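Local coordinates for uncharacterized protein (Deinococcus radiodurans, PDB 2A1V) that is of unknown function but belongs to the YjbR (DUF419) family, whose fold pairs an antiparallel sheet with helices, at residues L20-E25 / K126-P131; D30-V35 / D51-P56; V38-K43 / K118-A123; S60-P65 / Y112-K117. All blocks are in the same frame, centred on the assembly; numbering follows the deposited sequence.

Contact 1. Residues L20-E25 / K126-P131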
# COMPACT_ATOMS: atom_id res chain seq x y z
N LEU A 20 5.14 -7.43 6.80
CA LEU A 20 3.92 -8.04 6.27
C LEU A 20 4.30 -9.37 5.66
O LEU A 20 5.25 -9.46 4.89
CB LEU A 20 3.28 -7.13 5.24
CG LEU A 20 3.06 -5.71 5.72
CD1 LEU A 20 2.56 -4.77 4.62
CD2 LEU A 20 2.14 -5.74 6.94
N PRO A 21 3.59 -10.44 6.08
CA PRO A 21 3.88 -11.77 5.62
C PRO A 21 3.76 -11.95 4.12
O PRO A 21 2.77 -11.51 3.51
CB PRO A 21 2.84 -12.65 6.36
CG PRO A 21 2.49 -11.84 7.58
CD PRO A 21 2.47 -10.45 7.06
N HIS A 22 4.76 -12.63 3.58
CA HIS A 22 4.90 -12.95 2.15
C HIS A 22 4.92 -11.73 1.20
O HIS A 22 4.40 -11.80 0.05
CB HIS A 22 3.85 -13.94 1.74
CG HIS A 22 3.81 -15.16 2.59
ND1 HIS A 22 4.74 -16.17 2.46
CD2 HIS A 22 2.98 -15.52 3.60
CE1 HIS A 22 4.46 -17.12 3.33
NE2 HIS A 22 3.40 -16.75 4.03
N SER A 23 5.55 -10.64 1.67
CA SER A 23 5.66 -9.47 0.86
C SER A 23 7.01 -9.55 0.16
O SER A 23 7.96 -10.15 0.68
CB SER A 23 5.53 -8.18 1.66
OG SER A 23 5.81 -7.06 0.83
N LEU A 24 7.06 -8.97 -1.03
CA LEU A 24 8.22 -9.07 -1.95
C LEU A 24 8.33 -7.76 -2.75
O LEU A 24 7.32 -7.23 -3.24
CB LEU A 24 7.94 -10.20 -2.96
CG LEU A 24 7.52 -11.61 -2.48
CD1 LEU A 24 6.44 -12.27 -3.41
CD2 LEU A 24 8.76 -12.50 -2.36
N GLU A 25 9.55 -7.25 -2.85
CA GLU A 25 9.86 -6.09 -3.64
C GLU A 25 10.39 -6.47 -5.01
O GLU A 25 11.17 -7.41 -5.15
CB GLU A 25 10.92 -5.27 -2.95
CG GLU A 25 10.43 -4.64 -1.66
CD GLU A 25 11.57 -3.88 -0.97
OE1 GLU A 25 12.53 -3.53 -1.67
OE2 GLU A 25 11.50 -3.61 0.23
N LYS A 126 -4.99 -19.56 4.29
CA LYS A 126 -4.66 -20.58 5.29
C LYS A 126 -3.32 -21.28 4.96
O LYS A 126 -2.47 -21.39 5.79
CB LYS A 126 -5.79 -21.60 5.41
CG LYS A 126 -5.81 -22.31 6.79
CD LYS A 126 -6.34 -23.75 6.79
CE LYS A 126 -6.09 -24.45 8.17
NZ LYS A 126 -6.99 -25.68 8.43
N GLU A 127 -3.13 -21.69 3.71
CA GLU A 127 -1.95 -22.46 3.33
C GLU A 127 -0.71 -21.64 3.53
O GLU A 127 0.23 -21.98 4.29
CB GLU A 127 -2.02 -22.87 1.87
CG GLU A 127 -1.13 -24.06 1.57
CD GLU A 127 -0.36 -23.93 0.33
OE1 GLU A 127 -0.70 -23.06 -0.50
OE2 GLU A 127 0.58 -24.74 0.17
N LEU A 128 -0.75 -20.48 2.90
CA LEU A 128 0.37 -19.60 2.87
C LEU A 128 0.53 -18.96 4.25
O LEU A 128 1.65 -18.67 4.70
CB LEU A 128 0.08 -18.59 1.75
CG LEU A 128 1.13 -17.72 1.13
CD1 LEU A 128 2.27 -18.50 0.58
CD2 LEU A 128 0.45 -16.87 0.09
N GLY A 129 -0.59 -18.77 4.94
CA GLY A 129 -0.60 -18.07 6.21
C GLY A 129 -0.74 -16.56 6.08
O GLY A 129 -0.04 -15.80 6.77
N LEU A 130 -1.68 -16.09 5.27
CA LEU A 130 -1.97 -14.66 5.23
C LEU A 130 -2.97 -14.31 6.31
O LEU A 130 -3.99 -14.96 6.39
CB LEU A 130 -2.57 -14.29 3.87
CG LEU A 130 -1.69 -14.63 2.67
CD1 LEU A 130 -2.39 -14.26 1.37
CD2 LEU A 130 -0.30 -13.96 2.78
N PRO A 131 -2.68 -13.27 7.15
CA PRO A 131 -3.55 -13.04 8.30
C PRO A 131 -4.86 -12.28 8.00
O PRO A 131 -4.92 -11.51 7.04
CB PRO A 131 -2.66 -12.27 9.24
CG PRO A 131 -1.89 -11.40 8.30
CD PRO A 131 -1.58 -12.30 7.13

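Contact 2. Residues D30-V35 / D51-P56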
# COMPACT_ATOMS: atom_id res chain seq x y z
N ASP A 30 10.27 -0.76 -16.65
CA ASP A 30 11.62 -0.32 -17.06
C ASP A 30 12.14 0.86 -16.28
O ASP A 30 13.34 1.10 -16.27
CB ASP A 30 11.67 -0.03 -18.55
CG ASP A 30 11.82 -1.30 -19.33
OD1 ASP A 30 12.74 -2.12 -18.99
OD2 ASP A 30 10.97 -1.49 -20.24
N ASP A 31 11.25 1.54 -15.56
CA ASP A 31 11.63 2.66 -14.71
C ASP A 31 11.93 2.26 -13.24
O ASP A 31 12.12 1.03 -12.92
CB ASP A 31 10.59 3.77 -14.81
CG ASP A 31 9.18 3.41 -14.19
OD1 ASP A 31 8.95 2.36 -13.58
OD2 ASP A 31 8.27 4.25 -14.32
N GLU A 32 12.02 3.28 -12.37
CA GLU A 32 12.32 3.11 -10.97
C GLU A 32 11.07 2.89 -10.13
O GLU A 32 11.06 3.20 -8.95
CB GLU A 32 13.13 4.30 -10.42
CG GLU A 32 14.10 5.03 -11.39
CD GLU A 32 15.09 4.15 -12.16
OE1 GLU A 32 15.14 2.92 -11.99
OE2 GLU A 32 15.81 4.71 -13.01
N THR A 33 10.00 2.36 -10.73
CA THR A 33 8.82 1.98 -9.95
C THR A 33 9.03 0.68 -9.10
O THR A 33 9.07 -0.46 -9.59
CB THR A 33 7.57 1.90 -10.86
OG1 THR A 33 7.42 3.14 -11.61
CG2 THR A 33 6.28 1.69 -9.98
N LEU A 34 9.22 0.90 -7.82
CA LEU A 34 9.21 -0.14 -6.81
C LEU A 34 7.77 -0.64 -6.55
O LEU A 34 6.85 0.13 -6.27
CB LEU A 34 9.81 0.41 -5.53
CG LEU A 34 9.99 -0.55 -4.35
CD1 LEU A 34 10.93 -1.78 -4.65
CD2 LEU A 34 10.51 0.26 -3.18
N VAL A 35 7.61 -1.96 -6.66
CA VAL A 35 6.33 -2.63 -6.51
C VAL A 35 6.40 -3.65 -5.37
O VAL A 35 7.29 -4.48 -5.30
CB VAL A 35 5.90 -3.29 -7.82
CG1 VAL A 35 4.48 -3.86 -7.71
CG2 VAL A 35 5.96 -2.31 -8.99
N ASP A 51 7.44 5.47 -7.32
CA ASP A 51 8.55 5.76 -8.22
C ASP A 51 9.61 6.44 -7.38
O ASP A 51 9.46 7.60 -6.91
CB ASP A 51 8.07 6.61 -9.40
CG ASP A 51 9.19 7.01 -10.34
OD1 ASP A 51 10.41 6.69 -10.11
OD2 ASP A 51 8.84 7.68 -11.33
N ILE A 52 10.69 5.69 -7.15
CA ILE A 52 11.71 6.07 -6.17
C ILE A 52 12.62 7.19 -6.59
O ILE A 52 13.34 7.72 -5.77
CB ILE A 52 12.56 4.85 -5.68
CG1 ILE A 52 13.55 4.33 -6.73
CG2 ILE A 52 11.66 3.74 -5.16
CD1 ILE A 52 14.71 3.48 -6.07
N THR A 53 12.56 7.60 -7.87
CA THR A 53 13.30 8.79 -8.30
C THR A 53 12.57 10.14 -8.09
O THR A 53 13.15 11.20 -8.39
CB THR A 53 13.79 8.70 -9.78
OG1 THR A 53 14.74 9.75 -10.02
CG2 THR A 53 12.66 8.85 -10.73
N GLN A 54 11.32 10.12 -7.63
CA GLN A 54 10.56 11.36 -7.36
C GLN A 54 10.63 11.79 -5.89
O GLN A 54 10.42 10.99 -4.95
CB GLN A 54 9.09 11.16 -7.71
CG GLN A 54 8.78 10.85 -9.15
CD GLN A 54 7.26 10.72 -9.42
OE1 GLN A 54 6.53 9.92 -8.77
NE2 GLN A 54 6.78 11.50 -10.40
N ASP A 55 10.88 13.08 -5.69
CA ASP A 55 10.84 13.71 -4.37
C ASP A 55 9.90 14.92 -4.46
O ASP A 55 10.17 15.83 -5.21
CB ASP A 55 12.27 14.11 -4.02
CG ASP A 55 12.42 14.77 -2.65
OD1 ASP A 55 11.47 14.89 -1.83
OD2 ASP A 55 13.56 15.23 -2.41
N PRO A 56 8.77 14.92 -3.74
CA PRO A 56 8.32 13.88 -2.82
C PRO A 56 7.82 12.61 -3.55
O PRO A 56 7.37 12.64 -4.75
CB PRO A 56 7.19 14.56 -2.01
CG PRO A 56 6.59 15.50 -2.97
CD PRO A 56 7.80 16.03 -3.79
O HOH W 1 11.27 6.29 -12.75

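Contact 3. Residues V38-K43 / K118-A123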
# COMPACT_ATOMS: atom_id res chain seq x y z
N VAL A 38 2.28 -9.34 -2.71
CA VAL A 38 2.05 -10.35 -1.70
C VAL A 38 1.62 -11.67 -2.36
O VAL A 38 0.83 -11.69 -3.32
CB VAL A 38 1.00 -9.87 -0.65
CG1 VAL A 38 -0.32 -9.49 -1.31
CG2 VAL A 38 0.72 -10.92 0.39
N GLY A 39 2.16 -12.76 -1.83
CA GLY A 39 1.70 -14.09 -2.18
C GLY A 39 2.78 -15.11 -2.40
O GLY A 39 3.84 -15.00 -1.83
N TYR A 40 2.48 -16.14 -3.18
CA TYR A 40 3.49 -17.17 -3.49
C TYR A 40 4.48 -16.57 -4.47
O TYR A 40 4.22 -15.58 -5.19
CB TYR A 40 2.86 -18.46 -4.10
CG TYR A 40 1.65 -19.07 -3.35
CD1 TYR A 40 0.34 -18.52 -3.51
CD2 TYR A 40 1.81 -20.20 -2.53
CE1 TYR A 40 -0.79 -19.10 -2.88
CE2 TYR A 40 0.70 -20.78 -1.87
CZ TYR A 40 -0.61 -20.23 -2.03
OH TYR A 40 -1.72 -20.79 -1.37
N LEU A 41 5.64 -17.17 -4.53
CA LEU A 41 6.60 -16.81 -5.54
C LEU A 41 6.02 -17.05 -6.93
O LEU A 41 6.32 -16.28 -7.83
CB LEU A 41 7.96 -17.51 -5.29
CG LEU A 41 8.88 -16.82 -4.26
CD1 LEU A 41 10.28 -17.51 -4.27
CD2 LEU A 41 9.05 -15.29 -4.54
N SER A 42 5.12 -18.02 -7.10
CA SER A 42 4.49 -18.25 -8.40
C SER A 42 3.15 -17.53 -8.64
O SER A 42 2.54 -17.67 -9.71
CB SER A 42 4.29 -19.75 -8.63
OG SER A 42 3.24 -20.25 -7.79
N LYS A 43 2.66 -16.81 -7.63
CA LYS A 43 1.40 -16.07 -7.74
C LYS A 43 1.37 -14.96 -6.69
O LYS A 43 0.96 -15.17 -5.59
CB LYS A 43 0.20 -17.00 -7.57
CG LYS A 43 -1.18 -16.31 -7.87
CD LYS A 43 -2.28 -16.94 -6.97
CE LYS A 43 -3.49 -15.99 -6.71
NZ LYS A 43 -4.65 -16.73 -6.20
N LYS A 118 -9.03 -10.02 -1.53
CA LYS A 118 -9.62 -10.06 -2.87
C LYS A 118 -8.91 -11.01 -3.83
O LYS A 118 -9.56 -11.59 -4.70
CB LYS A 118 -9.73 -8.66 -3.49
CG LYS A 118 -10.39 -8.64 -4.89
CD LYS A 118 -11.93 -8.85 -4.78
CE LYS A 118 -12.52 -9.50 -6.05
NZ LYS A 118 -12.26 -11.02 -6.14
N GLY A 119 -7.60 -11.21 -3.66
CA GLY A 119 -6.79 -11.88 -4.65
C GLY A 119 -6.46 -13.33 -4.37
O GLY A 119 -5.86 -14.00 -5.22
N PHE A 120 -6.86 -13.79 -3.18
CA PHE A 120 -6.54 -15.13 -2.64
C PHE A 120 -7.81 -15.68 -1.98
O PHE A 120 -8.64 -14.92 -1.47
CB PHE A 120 -5.41 -15.02 -1.60
CG PHE A 120 -4.13 -14.55 -2.20
CD1 PHE A 120 -3.87 -13.21 -2.36
CD2 PHE A 120 -3.22 -15.46 -2.69
CE1 PHE A 120 -2.75 -12.79 -2.97
CE2 PHE A 120 -2.08 -15.02 -3.31
CZ PHE A 120 -1.85 -13.68 -3.44
N THR A 121 -7.99 -16.98 -2.02
CA THR A 121 -9.13 -17.59 -1.38
C THR A 121 -8.78 -17.88 0.06
O THR A 121 -7.64 -17.81 0.48
CB THR A 121 -9.55 -18.89 -2.06
OG1 THR A 121 -8.51 -19.86 -1.98
CG2 THR A 121 -9.92 -18.64 -3.51
N LYS A 122 -9.83 -18.16 0.82
CA LYS A 122 -9.73 -18.65 2.18
C LYS A 122 -8.73 -19.80 2.32
O LYS A 122 -7.90 -19.78 3.24
CB LYS A 122 -11.14 -19.04 2.65
CG LYS A 122 -11.15 -19.92 3.89
CD LYS A 122 -12.53 -19.94 4.59
CE LYS A 122 -12.38 -20.55 6.01
NZ LYS A 122 -11.91 -19.45 6.94
N ALA A 123 -8.76 -20.78 1.41
CA ALA A 123 -7.76 -21.89 1.47
C ALA A 123 -6.32 -21.42 1.26
O ALA A 123 -5.42 -21.89 1.92
CB ALA A 123 -8.08 -22.98 0.42

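Contact 4. Residues S60-P65 / Y112-K117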
# COMPACT_ATOMS: atom_id res chain seq x y z
N SER A 60 1.10 4.84 -4.44
CA SER A 60 -0.13 4.25 -4.95
C SER A 60 -0.50 3.01 -4.13
O SER A 60 0.32 2.15 -3.90
CB SER A 60 -0.00 3.90 -6.44
OG SER A 60 0.06 5.08 -7.26
N LEU A 61 -1.77 2.92 -3.78
CA LEU A 61 -2.27 1.87 -2.94
C LEU A 61 -3.76 1.61 -3.22
O LEU A 61 -4.43 2.42 -3.84
CB LEU A 61 -2.01 2.19 -1.45
CG LEU A 61 -2.51 3.50 -0.83
CD1 LEU A 61 -3.97 3.44 -0.48
CD2 LEU A 61 -1.71 3.84 0.43
N LYS A 62 -4.24 0.45 -2.76
CA LYS A 62 -5.62 0.01 -2.99
C LYS A 62 -6.47 0.37 -1.82
O LYS A 62 -6.03 0.25 -0.65
CB LYS A 62 -5.73 -1.51 -3.22
CG LYS A 62 -4.85 -2.06 -4.31
CD LYS A 62 -5.42 -3.31 -5.03
CE LYS A 62 -6.66 -3.07 -5.86
NZ LYS A 62 -6.96 -4.28 -6.68
N VAL A 63 -7.70 0.76 -2.13
CA VAL A 63 -8.67 1.25 -1.13
C VAL A 63 -10.05 0.82 -1.53
O VAL A 63 -10.32 0.67 -2.70
CB VAL A 63 -8.72 2.82 -1.03
CG1 VAL A 63 -7.47 3.40 -0.42
CG2 VAL A 63 -9.00 3.45 -2.39
N ASP A 64 -10.93 0.60 -0.56
CA ASP A 64 -12.34 0.37 -0.85
C ASP A 64 -12.88 1.62 -1.61
O ASP A 64 -12.54 2.70 -1.24
CB ASP A 64 -13.07 0.16 0.47
CG ASP A 64 -14.55 0.35 0.34
OD1 ASP A 64 -15.23 -0.54 -0.19
OD2 ASP A 64 -15.03 1.39 0.81
N PRO A 65 -13.63 1.45 -2.72
CA PRO A 65 -14.09 2.61 -3.51
C PRO A 65 -14.73 3.73 -2.69
O PRO A 65 -14.43 4.89 -2.92
CB PRO A 65 -15.08 1.98 -4.46
CG PRO A 65 -14.51 0.58 -4.70
CD PRO A 65 -14.02 0.17 -3.35
N TYR A 112 -2.58 -3.89 1.52
CA TYR A 112 -2.11 -5.27 1.75
C TYR A 112 -3.25 -6.22 2.14
O TYR A 112 -3.41 -7.26 1.53
CB TYR A 112 -0.99 -5.31 2.81
CG TYR A 112 -0.55 -6.69 3.27
CD1 TYR A 112 -1.23 -7.34 4.27
CD2 TYR A 112 0.50 -7.36 2.64
CE1 TYR A 112 -0.89 -8.62 4.64
CE2 TYR A 112 0.89 -8.62 3.02
CZ TYR A 112 0.19 -9.25 4.04
OH TYR A 112 0.54 -10.50 4.45
N LEU A 113 -4.00 -5.87 3.18
CA LEU A 113 -5.13 -6.73 3.64
C LEU A 113 -6.20 -6.95 2.59
O LEU A 113 -6.69 -8.08 2.38
CB LEU A 113 -5.77 -6.19 4.90
CG LEU A 113 -4.93 -6.47 6.14
CD1 LEU A 113 -5.42 -5.55 7.34
CD2 LEU A 113 -4.99 -7.96 6.51
N LEU A 114 -6.54 -5.86 1.91
CA LEU A 114 -7.56 -5.92 0.88
C LEU A 114 -7.11 -6.87 -0.20
O LEU A 114 -7.86 -7.70 -0.69
CB LEU A 114 -7.78 -4.50 0.34
CG LEU A 114 -8.69 -4.10 -0.79
CD1 LEU A 114 -9.01 -2.57 -0.63
CD2 LEU A 114 -8.04 -4.39 -2.12
N VAL A 115 -5.86 -6.73 -0.60
CA VAL A 115 -5.33 -7.61 -1.62
C VAL A 115 -5.34 -9.09 -1.21
O VAL A 115 -5.72 -9.94 -1.99
CB VAL A 115 -3.95 -7.16 -2.16
CG1 VAL A 115 -3.38 -8.20 -3.08
CG2 VAL A 115 -4.07 -5.81 -2.88
N THR A 116 -4.93 -9.39 0.01
CA THR A 116 -5.05 -10.75 0.53
C THR A 116 -6.47 -11.28 0.53
O THR A 116 -6.68 -12.46 0.32
CB THR A 116 -4.43 -10.93 1.92
OG1 THR A 116 -5.17 -10.21 2.90
CG2 THR A 116 -3.02 -10.41 2.01
N LYS A 117 -7.43 -10.41 0.80
CA LYS A 117 -8.83 -10.77 0.78
C LYS A 117 -9.36 -10.95 -0.63
O LYS A 117 -10.03 -11.91 -0.91
CB LYS A 117 -9.70 -9.76 1.54
CG LYS A 117 -9.52 -9.73 3.05
CD LYS A 117 -9.27 -11.11 3.63
CE LYS A 117 -9.54 -11.16 5.13
NZ LYS A 117 -9.32 -9.90 5.86

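Contact 1. Residues L20-E25 / K126-P131
The ring of H22 meets the last turn of helix 122-128 twice over, donating a hydrogen bond to the main chain of L128 and lying against the side chain of the same residue. The helix ends there in a Schellman motif. G129 is its C-prime residue, with positive phi, and L130 N bonds back to the carbonyl of R125. On the other side, L20 to S23 form a type II beta turn that leads into strand 23-26. This turn brings H22 against the helix end and P21 against the residues that follow it. H22 NE2 donates to L128 O over 2.7 Å. The bond is bent, with an N-H...O angle of 131°. The oxygen is tilted out of the imidazole plane, and the donor stands above the carbonyl plane. L128 CG sits over the centre of the ring, 3.8 Å from the H22 centroid, as a CH-pi contact. With chi1 at -163°, L128 turns CG away from its backbone N and beside the carbonyl that H22 grips. L130 CD2 comes obliquely to the ring, 3.7 Å from H22 CD2. The L130 side chain also packs on Y112 and T116 of helix 101-119. The hydroxyl of Y112 also bonds to P21 O. The two prolines meet tip to tip, P21 CG lying 4.1 Å from P131 CD.

Contact 2. Residues D30-V35 / D51-P56
E32 and I52 share the one direct hydrogen bond of this contact. I52 N donates to E32 O over 3.1 Å, and the bond is almost straight at 173°. Next to it, T33 and D51 form an antiparallel non-hydrogen-bonded pair with their CA atoms 4.2 Å apart. A water adds a second polar link, accepting from E32 N and donating to D51 OD1. Each side also has an Asx turn. D31 OD1 accepts from T33 N and T33 OG1, both on the same face of the carboxylate. With CG anti to the backbone N (chi1 177°), D51 holds OD1 3.6 Å from E32 CB, where it accepts from T53 N at 3.2 Å within the type I turn D51-Q54. With an alanine at D51, T53 N and the water would probably lose this acceptor, and the Asx turn with it. The carboxylates of D31 and D51 approach to 4.6 Å between their OD2 atoms, so some mutual repulsion is likely. The contact lies at the end of the strand pair 33-38 and 43-51 in the antiparallel sheet, where the chain leaves for strand 58-62. Apolar contacts flank the polar ones. I52 CG2 touches L34 CB at 3.8 Å, and I52 CG1 lies 3.7 Å from E32 CB. E32 CG rests on T53 CB at 4.0 Å.

Contact 3. Residues V38-K43 / K118-A123
The K43 side chain slides past that of F120, the two running in opposite directions. They join the turn between strands 33-38 and 43-51 to the link between helices 101-119 and 122-128. The turn Y40-K43 is a type I beta turn in a beta hairpin. From CB, the K43 chain sets out toward the helix link with CG anti to the backbone N (chi1 -172°). It then bends at chi2 (-148°), and CD comes to 4.1 Å from F120 CE2. CE touches the same F120 CE2 at 3.8 Å and lies closer still to G119 O, at 3.4 Å. At the tip, NZ donates to G119 O over 3.1 Å, in the carbonyl plane. NZ also makes an off-centre cation-pi contact, 4.6 Å from the F120 centroid and 34° off the ring normal. E124 gives this ammonium a salt bridge as well. A methionine in place of K43 would probably leave G119 O without this donor and E124 without its positive mate. The rim of F120 faces the hairpin. Its CE2 meets Y40 CD1, and K43 O lies at the ring edge in plane. G39, with positive phi, brings its CA to 3.8 Å from F120 CZ. V38 O lies near the ring plane at the edge, 3.3 Å from F120 CZ.

Contact 4. Residues S60-P65 / Y112-K117
K62 and L114 mark the closest backbone approach, with their CA atoms 7.3 Å apart. Residues 60-62 are the end of strand 58-62, and the chain then opens out through V63 and D64 into helix 65-74. Residues 112-117 are all helical, within helix 101-119. T116 N bonds to Y112 O and K117 N to L113 O. L113 O also accepts from T116 OG1 at 2.7 Å, so two donors share this oxygen.

No hydrogen bond joins the two segments, and the touch is by van der Waals contact. L114 points toward the strand end with CG anti to the backbone N (chi1 176°), and its two methyls divide the work. CD2 lies 3.9 Å from K62 CB. CD1 comes up against main chain, 3.7 Å from both V63 C and D64 N. This is helix-on-sheet packing in an alpha+beta fold, at the point where a strand of the antiparallel sheet gives way to a helix. D64 is the N-cap of that helix, its OD2 accepting from R67 N. S111, also in helix 101-119, accepts from K62 N through its OG.

The aliphatic part of K62 crosses L114 and V115 at about a right angle. K62 CD sits 3.6 Å from V115 CG2. The chain bends at chi3 (68°), and K62 CE passes 4.2 Å from L114 CD2. On its other branch, V115 packs against V38 of strand 33-38.

Overall arrangement
The contacts join the six-stranded antiparallel sheet, its connecting turns and the C-terminal helices of a single chain. Contacts 1 and 3 lie close together, their centres about 8 Å apart, and both use helix 122-128. They touch through Y40 with E127 and through the main chain of H22 and G39. Contact 4 uses helix 101-119, as contact 3 does, and its centre lies about 14 Å from contact 1 and 13 Å from contact 3. Contact 2 stands apart, about 20 to 25 Å from the other centres. Along the chain, contact 1 encloses the other three. Contact 2 closes before contact 4 opens, the segments of contacts 2 and 3 alternate, and contact 4 falls between the two segments of contact 3. The C-terminal helices thus pack back onto early strands and turns.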